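Local coordinates for gifsy-2 prophage ATP-binding sugar transporter-like protein (Salmonella typhimurium LT2, PDB 2PP6) that is of unsettled function but is a small prophage-encoded beta-barrel protein tentatively associated with ATP binding and sugar transport, at residues Cys34-Ser39 and Lys53-Ser59; Ile63-Gly67 and Val79-Arg83; Glu76-Thr80 and Leu91-Asn96. All coordinates share one frame; numbering follows the deposited sequence.

Contact 1: Cys34-Ser39 and Lys53-Ser59; sequences CIVVES and KNVVVFS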
loop_
_atom_site.group_PDB
_atom_site.type_symbol
_atom_site.label_atom_id
_atom_site.label_comp_id
_atom_site.label_asym_id
_atom_site.label_seq_id
_atom_site.Cartn_x
_atom_site.Cartn_y
_atom_site.Cartn_z
ATOM N N CYS A 34 9.397 12.263 -22.758
ATOM C CA CYS A 34 8.709 11.455 -21.756
ATOM C C CYS A 34 9.590 11.120 -20.549
ATOM O O CYS A 34 10.791 11.373 -20.556
ATOM C CB CYS A 34 8.214 10.162 -22.394
ATOM S SG CYS A 34 9.530 9.210 -23.141
ATOM N N ILE A 35 8.989 10.539 -19.518
ATOM C CA ILE A 35 9.739 10.220 -18.314
ATOM C C ILE A 35 10.136 8.756 -18.227
ATOM O O ILE A 35 9.348 7.829 -18.465
ATOM C CB ILE A 35 8.962 10.652 -17.015
ATOM C CG1 ILE A 35 9.180 12.139 -16.734
ATOM C CG2 ILE A 35 9.506 9.911 -15.789
ATOM C CD1 ILE A 35 8.881 13.050 -17.858
ATOM N N VAL A 36 11.379 8.544 -17.848
ATOM C CA VAL A 36 11.864 7.193 -17.778
ATOM C C VAL A 36 12.623 7.032 -16.463
ATOM O O VAL A 36 13.084 8.010 -15.885
ATOM C CB VAL A 36 12.754 6.955 -19.038
ATOM C CG1 VAL A 36 14.220 6.859 -18.660
ATOM C CG2 VAL A 36 12.245 5.755 -19.807
ATOM N N VAL A 37 12.728 5.818 -15.955
ATOM C CA VAL A 37 13.476 5.632 -14.719
ATOM C C VAL A 37 14.497 4.526 -14.939
ATOM O O VAL A 37 14.156 3.453 -15.448
ATOM C CB VAL A 37 12.542 5.280 -13.526
ATOM C CG1 VAL A 37 13.364 4.934 -12.300
ATOM C CG2 VAL A 37 11.629 6.473 -13.211
ATOM N N GLU A 38 15.752 4.805 -14.584
ATOM C CA GLU A 38 16.824 3.831 -14.736
ATOM C C GLU A 38 16.515 2.580 -13.927
ATOM O O GLU A 38 16.020 2.664 -12.800
ATOM C CB GLU A 38 18.153 4.440 -14.305
ATOM C CG GLU A 38 18.519 5.638 -15.160
ATOM C CD GLU A 38 20.016 5.766 -15.419
ATOM O OE1 GLU A 38 20.626 4.796 -15.935
ATOM O OE2 GLU A 38 20.580 6.843 -15.117
ATOM N N SER A 39 16.794 1.418 -14.511
ATOM C CA SER A 39 16.517 0.153 -13.841
ATOM C C SER A 39 17.319 -0.038 -12.576
ATOM O O SER A 39 16.993 -0.882 -11.753
ATOM C CB SER A 39 16.767 -1.014 -14.790
ATOM O OG SER A 39 15.738 -1.083 -15.765
ATOM N N LYS A 53 22.516 0.342 -21.523
ATOM C CA LYS A 53 21.607 0.936 -20.536
ATOM C C LYS A 53 20.196 0.318 -20.550
ATOM O O LYS A 53 19.699 -0.115 -21.593
ATOM C CB LYS A 53 21.514 2.443 -20.784
ATOM C CG LYS A 53 20.746 3.211 -19.730
ATOM C CD LYS A 53 21.607 3.541 -18.535
ATOM C CE LYS A 53 22.701 4.517 -18.920
ATOM N NZ LYS A 53 23.500 4.935 -17.737
ATOM N N ASN A 54 19.551 0.299 -19.387
ATOM C CA ASN A 54 18.209 -0.266 -19.249
ATOM C C ASN A 54 17.265 0.681 -18.500
ATOM O O ASN A 54 17.614 1.199 -17.448
ATOM C CB ASN A 54 18.306 -1.604 -18.525
ATOM C CG ASN A 54 17.407 -2.641 -19.129
ATOM O OD1 ASN A 54 16.213 -2.677 -18.850
ATOM N ND2 ASN A 54 17.967 -3.479 -19.991
ATOM N N VAL A 55 16.069 0.915 -19.031
ATOM C CA VAL A 55 15.136 1.836 -18.377
ATOM C C VAL A 55 13.684 1.461 -18.605
ATOM O O VAL A 55 13.354 0.859 -19.624
ATOM C CB VAL A 55 15.284 3.255 -18.928
ATOM C CG1 VAL A 55 16.749 3.641 -18.996
ATOM C CG2 VAL A 55 14.639 3.335 -20.306
ATOM N N VAL A 56 12.808 1.817 -17.671
ATOM C CA VAL A 56 11.401 1.534 -17.893
ATOM C C VAL A 56 10.667 2.869 -18.090
ATOM O O VAL A 56 10.951 3.859 -17.420
ATOM C CB VAL A 56 10.784 0.677 -16.761
ATOM C CG1 VAL A 56 11.855 0.179 -15.855
ATOM C CG2 VAL A 56 9.731 1.437 -16.041
ATOM N N VAL A 57 9.752 2.888 -19.054
ATOM C CA VAL A 57 9.005 4.078 -19.429
ATOM C C VAL A 57 7.744 4.319 -18.617
ATOM O O VAL A 57 6.819 3.511 -18.638
ATOM C CB VAL A 57 8.631 3.993 -20.925
ATOM C CG1 VAL A 57 7.947 5.279 -21.381
ATOM C CG2 VAL A 57 9.880 3.744 -21.735
ATOM N N PHE A 58 7.683 5.448 -17.925
ATOM C CA PHE A 58 6.513 5.745 -17.109
ATOM C C PHE A 58 5.418 6.572 -17.773
ATOM O O PHE A 58 4.243 6.368 -17.495
ATOM C CB PHE A 58 6.942 6.405 -15.806
ATOM C CG PHE A 58 7.455 5.429 -14.780
ATOM C CD1 PHE A 58 6.778 5.238 -13.590
ATOM C CD2 PHE A 58 8.615 4.690 -15.014
ATOM C CE1 PHE A 58 7.245 4.321 -12.644
ATOM C CE2 PHE A 58 9.090 3.777 -14.073
ATOM C CZ PHE A 58 8.408 3.589 -12.889
ATOM N N SER A 59 5.783 7.487 -18.658
ATOM C CA SER A 59 4.789 8.315 -19.330
ATOM C C SER A 59 3.852 7.429 -20.147
ATOM O O SER A 59 4.277 6.404 -20.692
ATOM C CB SER A 59 5.492 9.316 -20.241
ATOM O OG SER A 59 6.406 10.098 -19.497
#
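Val-37 and Val-56 form the antiparallel hydrogen-bonded pair that joins these strands, with Val-37 N to Val-56 O at 3.0 Å and Val-56 N to Val-37 O at 3.1 Å. Two further backbone bonds extend the ladder, Phe-58 N to Ile-35 O and Ser-39 N to Asn-54 O. Beyond Phe-58 a side chain takes over: Ser-59 OG, set beside its own backbone N (chi1 -57°), accepts Ile-35 N at 2.6 Å in an almost straight bond, a task for which serine's short hydroxyl is well suited.

The apolar contacts fall on two faces. Val-36 crosses Val-55 at about a right angle, and its CG2 also meets Val-57 CG2 at 3.7 Å; branched valines fill such a face compactly. On the other face, Val-37 CG2 makes an off-centre CH-pi contact with the Phe-58 ring, 4.2 Å from its centroid.

The charged pair is looser. Glu-38 OE1 and Lys-53 NZ form a long salt bridge of 3.4 Å, while Glu-38 OE2 pairs with Arg-73.

Val-36 and Val-57 pack against strand 25-29, Val-57 also reaches strand 88-95, and helix 2-23 packs on Val-37 and Phe-58.

Contact 2: Ile63-Gly67 and Val79-Arg83; sequences IPRRG and VTRIR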
loop_
_atom_site.group_PDB
_atom_site.type_symbol
_atom_site.label_atom_id
_atom_site.label_comp_id
_atom_site.label_asym_id
_atom_site.label_seq_id
_atom_site.Cartn_x
_atom_site.Cartn_y
_atom_site.Cartn_z
ATOM N N ILE A 63 4.846 5.030 -27.161
ATOM C CA ILE A 63 4.844 3.582 -27.411
ATOM C C ILE A 63 6.204 3.294 -28.037
ATOM O O ILE A 63 6.350 3.316 -29.262
ATOM C CB ILE A 63 3.758 3.139 -28.418
ATOM C CG1 ILE A 63 3.026 4.356 -28.971
ATOM C CG2 ILE A 63 2.792 2.191 -27.746
ATOM C CD1 ILE A 63 1.962 4.012 -29.984
ATOM N N PRO A 64 7.223 3.031 -27.205
ATOM C CA PRO A 64 8.564 2.754 -27.724
ATOM C C PRO A 64 8.655 1.530 -28.631
ATOM O O PRO A 64 7.895 0.579 -28.483
ATOM C CB PRO A 64 9.396 2.620 -26.454
ATOM C CG PRO A 64 8.421 2.083 -25.464
ATOM C CD PRO A 64 7.192 2.909 -25.736
ATOM N N ARG A 65 9.595 1.566 -29.574
ATOM C CA ARG A 65 9.798 0.459 -30.511
ATOM C C ARG A 65 11.247 0.117 -30.761
ATOM O O ARG A 65 12.125 0.966 -30.607
ATOM C CB ARG A 65 9.156 0.783 -31.847
ATOM C CG ARG A 65 7.724 0.357 -31.905
ATOM C CD ARG A 65 6.878 1.383 -32.570
ATOM N NE ARG A 65 5.472 1.012 -32.473
ATOM C CZ ARG A 65 4.468 1.883 -32.442
ATOM N NH1 ARG A 65 4.715 3.188 -32.499
ATOM N NH2 ARG A 65 3.215 1.448 -32.355
ATOM N N ARG A 66 11.504 -1.135 -31.129
ATOM C CA ARG A 66 12.865 -1.531 -31.447
ATOM C C ARG A 66 13.218 -0.668 -32.661
ATOM O O ARG A 66 12.428 -0.568 -33.596
ATOM C CB ARG A 66 12.915 -3.019 -31.791
ATOM C CG ARG A 66 12.799 -3.934 -30.588
ATOM C CD ARG A 66 11.774 -5.020 -30.817
ATOM N NE ARG A 66 12.134 -5.902 -31.920
ATOM C CZ ARG A 66 11.251 -6.446 -32.753
ATOM N NH1 ARG A 66 9.954 -6.192 -32.608
ATOM N NH2 ARG A 66 11.662 -7.253 -33.723
ATOM N N GLY A 67 14.374 -0.015 -32.631
ATOM C CA GLY A 67 14.752 0.840 -33.743
ATOM C C GLY A 67 14.837 2.293 -33.307
ATOM O O GLY A 67 15.824 2.979 -33.615
ATOM N N VAL A 79 16.887 1.536 -29.154
ATOM C CA VAL A 79 16.164 0.532 -28.408
ATOM C C VAL A 79 16.366 -0.788 -29.135
ATOM O O VAL A 79 15.783 -1.017 -30.200
ATOM C CB VAL A 79 14.659 0.862 -28.351
ATOM C CG1 VAL A 79 13.885 -0.325 -27.781
ATOM C CG2 VAL A 79 14.436 2.096 -27.508
ATOM N N THR A 80 17.198 -1.647 -28.553
ATOM C CA THR A 80 17.487 -2.947 -29.141
ATOM C C THR A 80 16.463 -4.012 -28.758
ATOM O O THR A 80 16.227 -4.932 -29.529
ATOM C CB THR A 80 18.889 -3.427 -28.750
ATOM O OG1 THR A 80 18.934 -3.705 -27.344
ATOM C CG2 THR A 80 19.905 -2.355 -29.081
ATOM N N ARG A 81 15.863 -3.901 -27.576
ATOM C CA ARG A 81 14.844 -4.864 -27.168
ATOM C C ARG A 81 13.864 -4.265 -26.169
ATOM O O ARG A 81 14.173 -3.302 -25.482
ATOM C CB ARG A 81 15.478 -6.136 -26.595
ATOM C CG ARG A 81 15.905 -6.056 -25.157
ATOM C CD ARG A 81 16.606 -7.342 -24.719
ATOM N NE ARG A 81 17.932 -7.501 -25.321
ATOM C CZ ARG A 81 18.160 -7.986 -26.541
ATOM N NH1 ARG A 81 17.151 -8.374 -27.312
ATOM N NH2 ARG A 81 19.405 -8.075 -26.994
ATOM N N ILE A 82 12.681 -4.856 -26.080
ATOM C CA ILE A 82 11.641 -4.337 -25.205
ATOM C C ILE A 82 10.947 -5.391 -24.347
ATOM O O ILE A 82 10.275 -6.277 -24.860
ATOM C CB ILE A 82 10.576 -3.597 -26.065
ATOM C CG1 ILE A 82 11.136 -2.245 -26.534
ATOM C CG2 ILE A 82 9.271 -3.463 -25.311
ATOM C CD1 ILE A 82 10.198 -1.460 -27.449
ATOM N N ARG A 83 11.096 -5.294 -23.037
ATOM C CA ARG A 83 10.438 -6.245 -22.144
ATOM C C ARG A 83 9.290 -5.580 -21.392
ATOM O O ARG A 83 8.859 -4.480 -21.720
ATOM C CB ARG A 83 11.437 -6.806 -21.148
ATOM C CG ARG A 83 12.429 -7.698 -21.797
ATOM C CD ARG A 83 13.765 -7.607 -21.125
ATOM N NE ARG A 83 14.751 -8.353 -21.895
ATOM C CZ ARG A 83 16.056 -8.335 -21.653
ATOM N NH1 ARG A 83 16.534 -7.597 -20.653
ATOM N NH2 ARG A 83 16.876 -9.062 -22.406
#
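Ile-82 reaches from strand 75-85 to the loop 63-67 and supplies the apolar side-chain pair with Pro-64, while Val-79 packs beside it. Its CB leaves the backbone in the direction of the loop. The next atom, CG1, lies beside the backbone N and packs on Leu-91 of strand 88-95. The extended second torsion (chi2 177°) then carries CD1 on to the loop backbone. There the methyl meets the carbonyl of Pro-64 and CA of Arg-65, the latter at 3.6 Å, with Arg-66 N slightly farther at 3.9 Å. The Pro-64 ring, rigid and apolar, touches the same methyl loosely, its CB 4.3 Å from Ile-82 CD1. Isoleucine's beta-branch suits a strand, and its CG1-CD1 arm is long enough to reach the loop.

Val-79 works closer to its own backbone. Its compact branched side chain lies against the Arg-65 carbonyl, with CG1 3.6 Å from Arg-65 O. One hydrogen bond joins the two backbones, Gly-67 N to Val-79 O at 3.0 Å, lying in the carbonyl plane. Gly-67 has a positive phi of 115°, a conformation that comes readily to a residue without a beta-carbon. The same Val-79 O takes a CA-H...O contact from Arg-66 CA at 3.2 Å. Of the exposed Arg-66 side chain, CB and CG do the touching, CG lying 3.7 Å from Thr-80 O.

The backbones of Asp-68 and Val-79 are hydrogen-bonded, while Asp-68 OD2 accepts Arg-65 N. The loop leading into strand 69-72 thus already pairs with strand 75-85 through Gly-67, ahead of the antiparallel hairpin that these two strands form in the closed barrel.

Contact 3: Glu76-Thr80 and Leu91-Asn96; sequences EFTVT and LTLEEN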
loop_
_atom_site.group_PDB
_atom_site.type_symbol
_atom_site.label_atom_id
_atom_site.label_comp_id
_atom_site.label_asym_id
_atom_site.label_seq_id
_atom_site.Cartn_x
_atom_site.Cartn_y
_atom_site.Cartn_z
ATOM N N GLU A 76 22.827 9.630 -27.673
ATOM C CA GLU A 76 21.835 8.946 -28.485
ATOM C C GLU A 76 21.951 7.438 -28.321
ATOM O O GLU A 76 23.042 6.894 -28.260
ATOM C CB GLU A 76 21.994 9.345 -29.959
ATOM C CG GLU A 76 20.762 9.049 -30.810
ATOM C CD GLU A 76 20.688 9.896 -32.074
ATOM O OE1 GLU A 76 21.590 9.771 -32.930
ATOM O OE2 GLU A 76 19.722 10.688 -32.208
ATOM N N PHE A 77 20.812 6.769 -28.230
ATOM C CA PHE A 77 20.781 5.330 -28.063
ATOM C C PHE A 77 19.785 4.736 -29.033
ATOM O O PHE A 77 19.051 5.447 -29.706
ATOM C CB PHE A 77 20.338 4.939 -26.646
ATOM C CG PHE A 77 21.251 5.415 -25.550
ATOM C CD1 PHE A 77 21.162 6.718 -25.058
ATOM C CD2 PHE A 77 22.156 4.537 -24.959
ATOM C CE1 PHE A 77 21.956 7.143 -23.981
ATOM C CE2 PHE A 77 22.962 4.949 -23.877
ATOM C CZ PHE A 77 22.858 6.254 -23.388
ATOM N N THR A 78 19.764 3.415 -29.094
ATOM C CA THR A 78 18.835 2.713 -29.953
ATOM C C THR A 78 18.207 1.613 -29.103
ATOM O O THR A 78 18.895 0.889 -28.382
ATOM C CB THR A 78 19.557 2.118 -31.185
ATOM O OG1 THR A 78 20.088 3.190 -31.974
ATOM C CG2 THR A 78 18.601 1.309 -32.050
ATOM N N VAL A 79 16.887 1.536 -29.154
ATOM C CA VAL A 79 16.164 0.532 -28.408
ATOM C C VAL A 79 16.366 -0.788 -29.135
ATOM O O VAL A 79 15.783 -1.017 -30.200
ATOM C CB VAL A 79 14.659 0.862 -28.351
ATOM C CG1 VAL A 79 13.885 -0.325 -27.781
ATOM C CG2 VAL A 79 14.436 2.096 -27.508
ATOM N N THR A 80 17.198 -1.647 -28.553
ATOM C CA THR A 80 17.487 -2.947 -29.141
ATOM C C THR A 80 16.463 -4.012 -28.758
ATOM O O THR A 80 16.227 -4.932 -29.529
ATOM C CB THR A 80 18.889 -3.427 -28.750
ATOM O OG1 THR A 80 18.934 -3.705 -27.344
ATOM C CG2 THR A 80 19.905 -2.355 -29.081
ATOM N N LEU A 91 13.049 -0.790 -21.750
ATOM C CA LEU A 91 13.887 -0.708 -22.934
ATOM C C LEU A 91 15.383 -0.972 -22.735
ATOM O O LEU A 91 16.000 -0.519 -21.762
ATOM C CB LEU A 91 13.720 0.671 -23.574
ATOM C CG LEU A 91 12.311 1.274 -23.606
ATOM C CD1 LEU A 91 12.348 2.617 -24.353
ATOM C CD2 LEU A 91 11.339 0.318 -24.275
ATOM N N THR A 92 15.961 -1.718 -23.671
ATOM C CA THR A 92 17.388 -1.990 -23.639
ATOM C C THR A 92 17.933 -1.053 -24.699
ATOM O O THR A 92 17.558 -1.143 -25.872
ATOM C CB THR A 92 17.721 -3.443 -24.010
ATOM O OG1 THR A 92 17.253 -4.317 -22.975
ATOM C CG2 THR A 92 19.227 -3.612 -24.173
ATOM N N LEU A 93 18.806 -0.147 -24.267
ATOM C CA LEU A 93 19.377 0.863 -25.144
ATOM C C LEU A 93 20.860 0.686 -25.408
ATOM O O LEU A 93 21.636 0.402 -24.489
ATOM C CB LEU A 93 19.181 2.238 -24.520
ATOM C CG LEU A 93 17.874 2.527 -23.808
ATOM C CD1 LEU A 93 17.963 3.863 -23.094
ATOM C CD2 LEU A 93 16.760 2.539 -24.820
ATOM N N GLU A 94 21.247 0.892 -26.664
ATOM C CA GLU A 94 22.646 0.798 -27.067
ATOM C C GLU A 94 23.124 2.138 -27.633
ATOM O O GLU A 94 22.378 2.820 -28.342
ATOM C CB GLU A 94 22.828 -0.308 -28.113
ATOM C CG GLU A 94 22.516 -1.705 -27.587
ATOM C CD GLU A 94 23.372 -2.106 -26.392
ATOM O OE1 GLU A 94 23.083 -3.157 -25.778
ATOM O OE2 GLU A 94 24.334 -1.377 -26.068
ATOM N N GLU A 95 24.361 2.513 -27.300
ATOM C CA GLU A 95 24.967 3.760 -27.773
ATOM C C GLU A 95 24.989 3.792 -29.309
ATOM O O GLU A 95 24.859 2.761 -29.968
ATOM C CB GLU A 95 26.400 3.875 -27.256
ATOM C CG GLU A 95 26.588 3.411 -25.823
ATOM C CD GLU A 95 26.774 4.555 -24.843
ATOM O OE1 GLU A 95 26.927 4.270 -23.635
ATOM O OE2 GLU A 95 26.771 5.733 -25.273
ATOM N N ASN A 96 25.155 4.979 -29.876
ATOM C CA ASN A 96 25.193 5.118 -31.322
ATOM C C ASN A 96 26.605 5.469 -31.769
ATOM O O ASN A 96 26.776 6.492 -32.471
ATOM C CB ASN A 96 24.203 6.198 -31.769
ATOM C CG ASN A 96 22.789 5.658 -31.948
ATOM O OD1 ASN A 96 22.344 4.787 -31.201
ATOM N ND2 ASN A 96 22.075 6.185 -32.939
#
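Thr-92 O receives two bonds from a single residue, Thr-80, and they arrive from different directions. Thr-80 N lies 2.8 Å away, nearly along the C=O axis, whereas Thr-80 OG1 stands above the carbonyl plane at 3.3 Å. The hydroxyl gets there because chi1 of 67° sets it between the backbone N and the carbonyl carbon. The backbone of Thr-80 is itself out of the usual strand conformation, with psi near -30°, and the next residue, Arg-81, bonds through its backbone to Thr-92 as well. Two residues thus face one, which fits a classic beta bulge.

Beyond the bulge the strands pair as an antiparallel ladder. Thr-78 and Glu-94 form the hydrogen-bonded pair, with Thr-78 N to Glu-94 O at 2.8 Å and Glu-94 N to Thr-78 O at 2.9 Å. Near the modelled chain end Thr-78 OG1 donates to Asn-96 OD1, 2.9 Å away; the two side chains cross at about a right angle, and the threonine hydroxyl can donate to the amide oxygen at this close range.

The apolar contacts belong to Phe-77, Val-79, Leu-91 and Leu-93. Phe-77 crosses Leu-93 at about a right angle, CB to CB 3.6 Å, and its broad ring also runs alongside the Glu-95 side chain. Val-79 CG2 touches Leu-91 CD1 at 3.8 Å and Leu-93 CD2 at 3.6 Å, while Val-70 of strand 69-72 packs on Val-79 and Leu-93.

The chemistry thus divides by face: Thr-78 and the poorly ordered Glu-94 put polar groups on a partly exposed side, while Val-79 and Leu-93 commit the other to buried packing, as expected of a barrel wall.

The three contacts follow the closed sheet round. Contact 1 and contact 3, with centres about 12 Å apart, meet where strands 53-57 and 88-95 run side by side: Val-55 O to Leu-91 N at 2.7 Å and Lys-53 O to Leu-93 N at 2.8 Å are probable hydrogen bonds. Contact 2 and contact 3 are closer, about 8 Å between centres, and share Val-79 and Thr-80 on strand 75-85. Contacts 1 and 2, again about 12 Å apart, adjoin in sequence and are linked through the sheet. Leu-91 of contact 3 is touched by Val-57 of contact 1 and by Pro-64 and Ile-82 of contact 2, Pro-64 CG lying 3.6 Å from Leu-91 CD2. Together they describe barrel architecture and do not locate a nucleotide site.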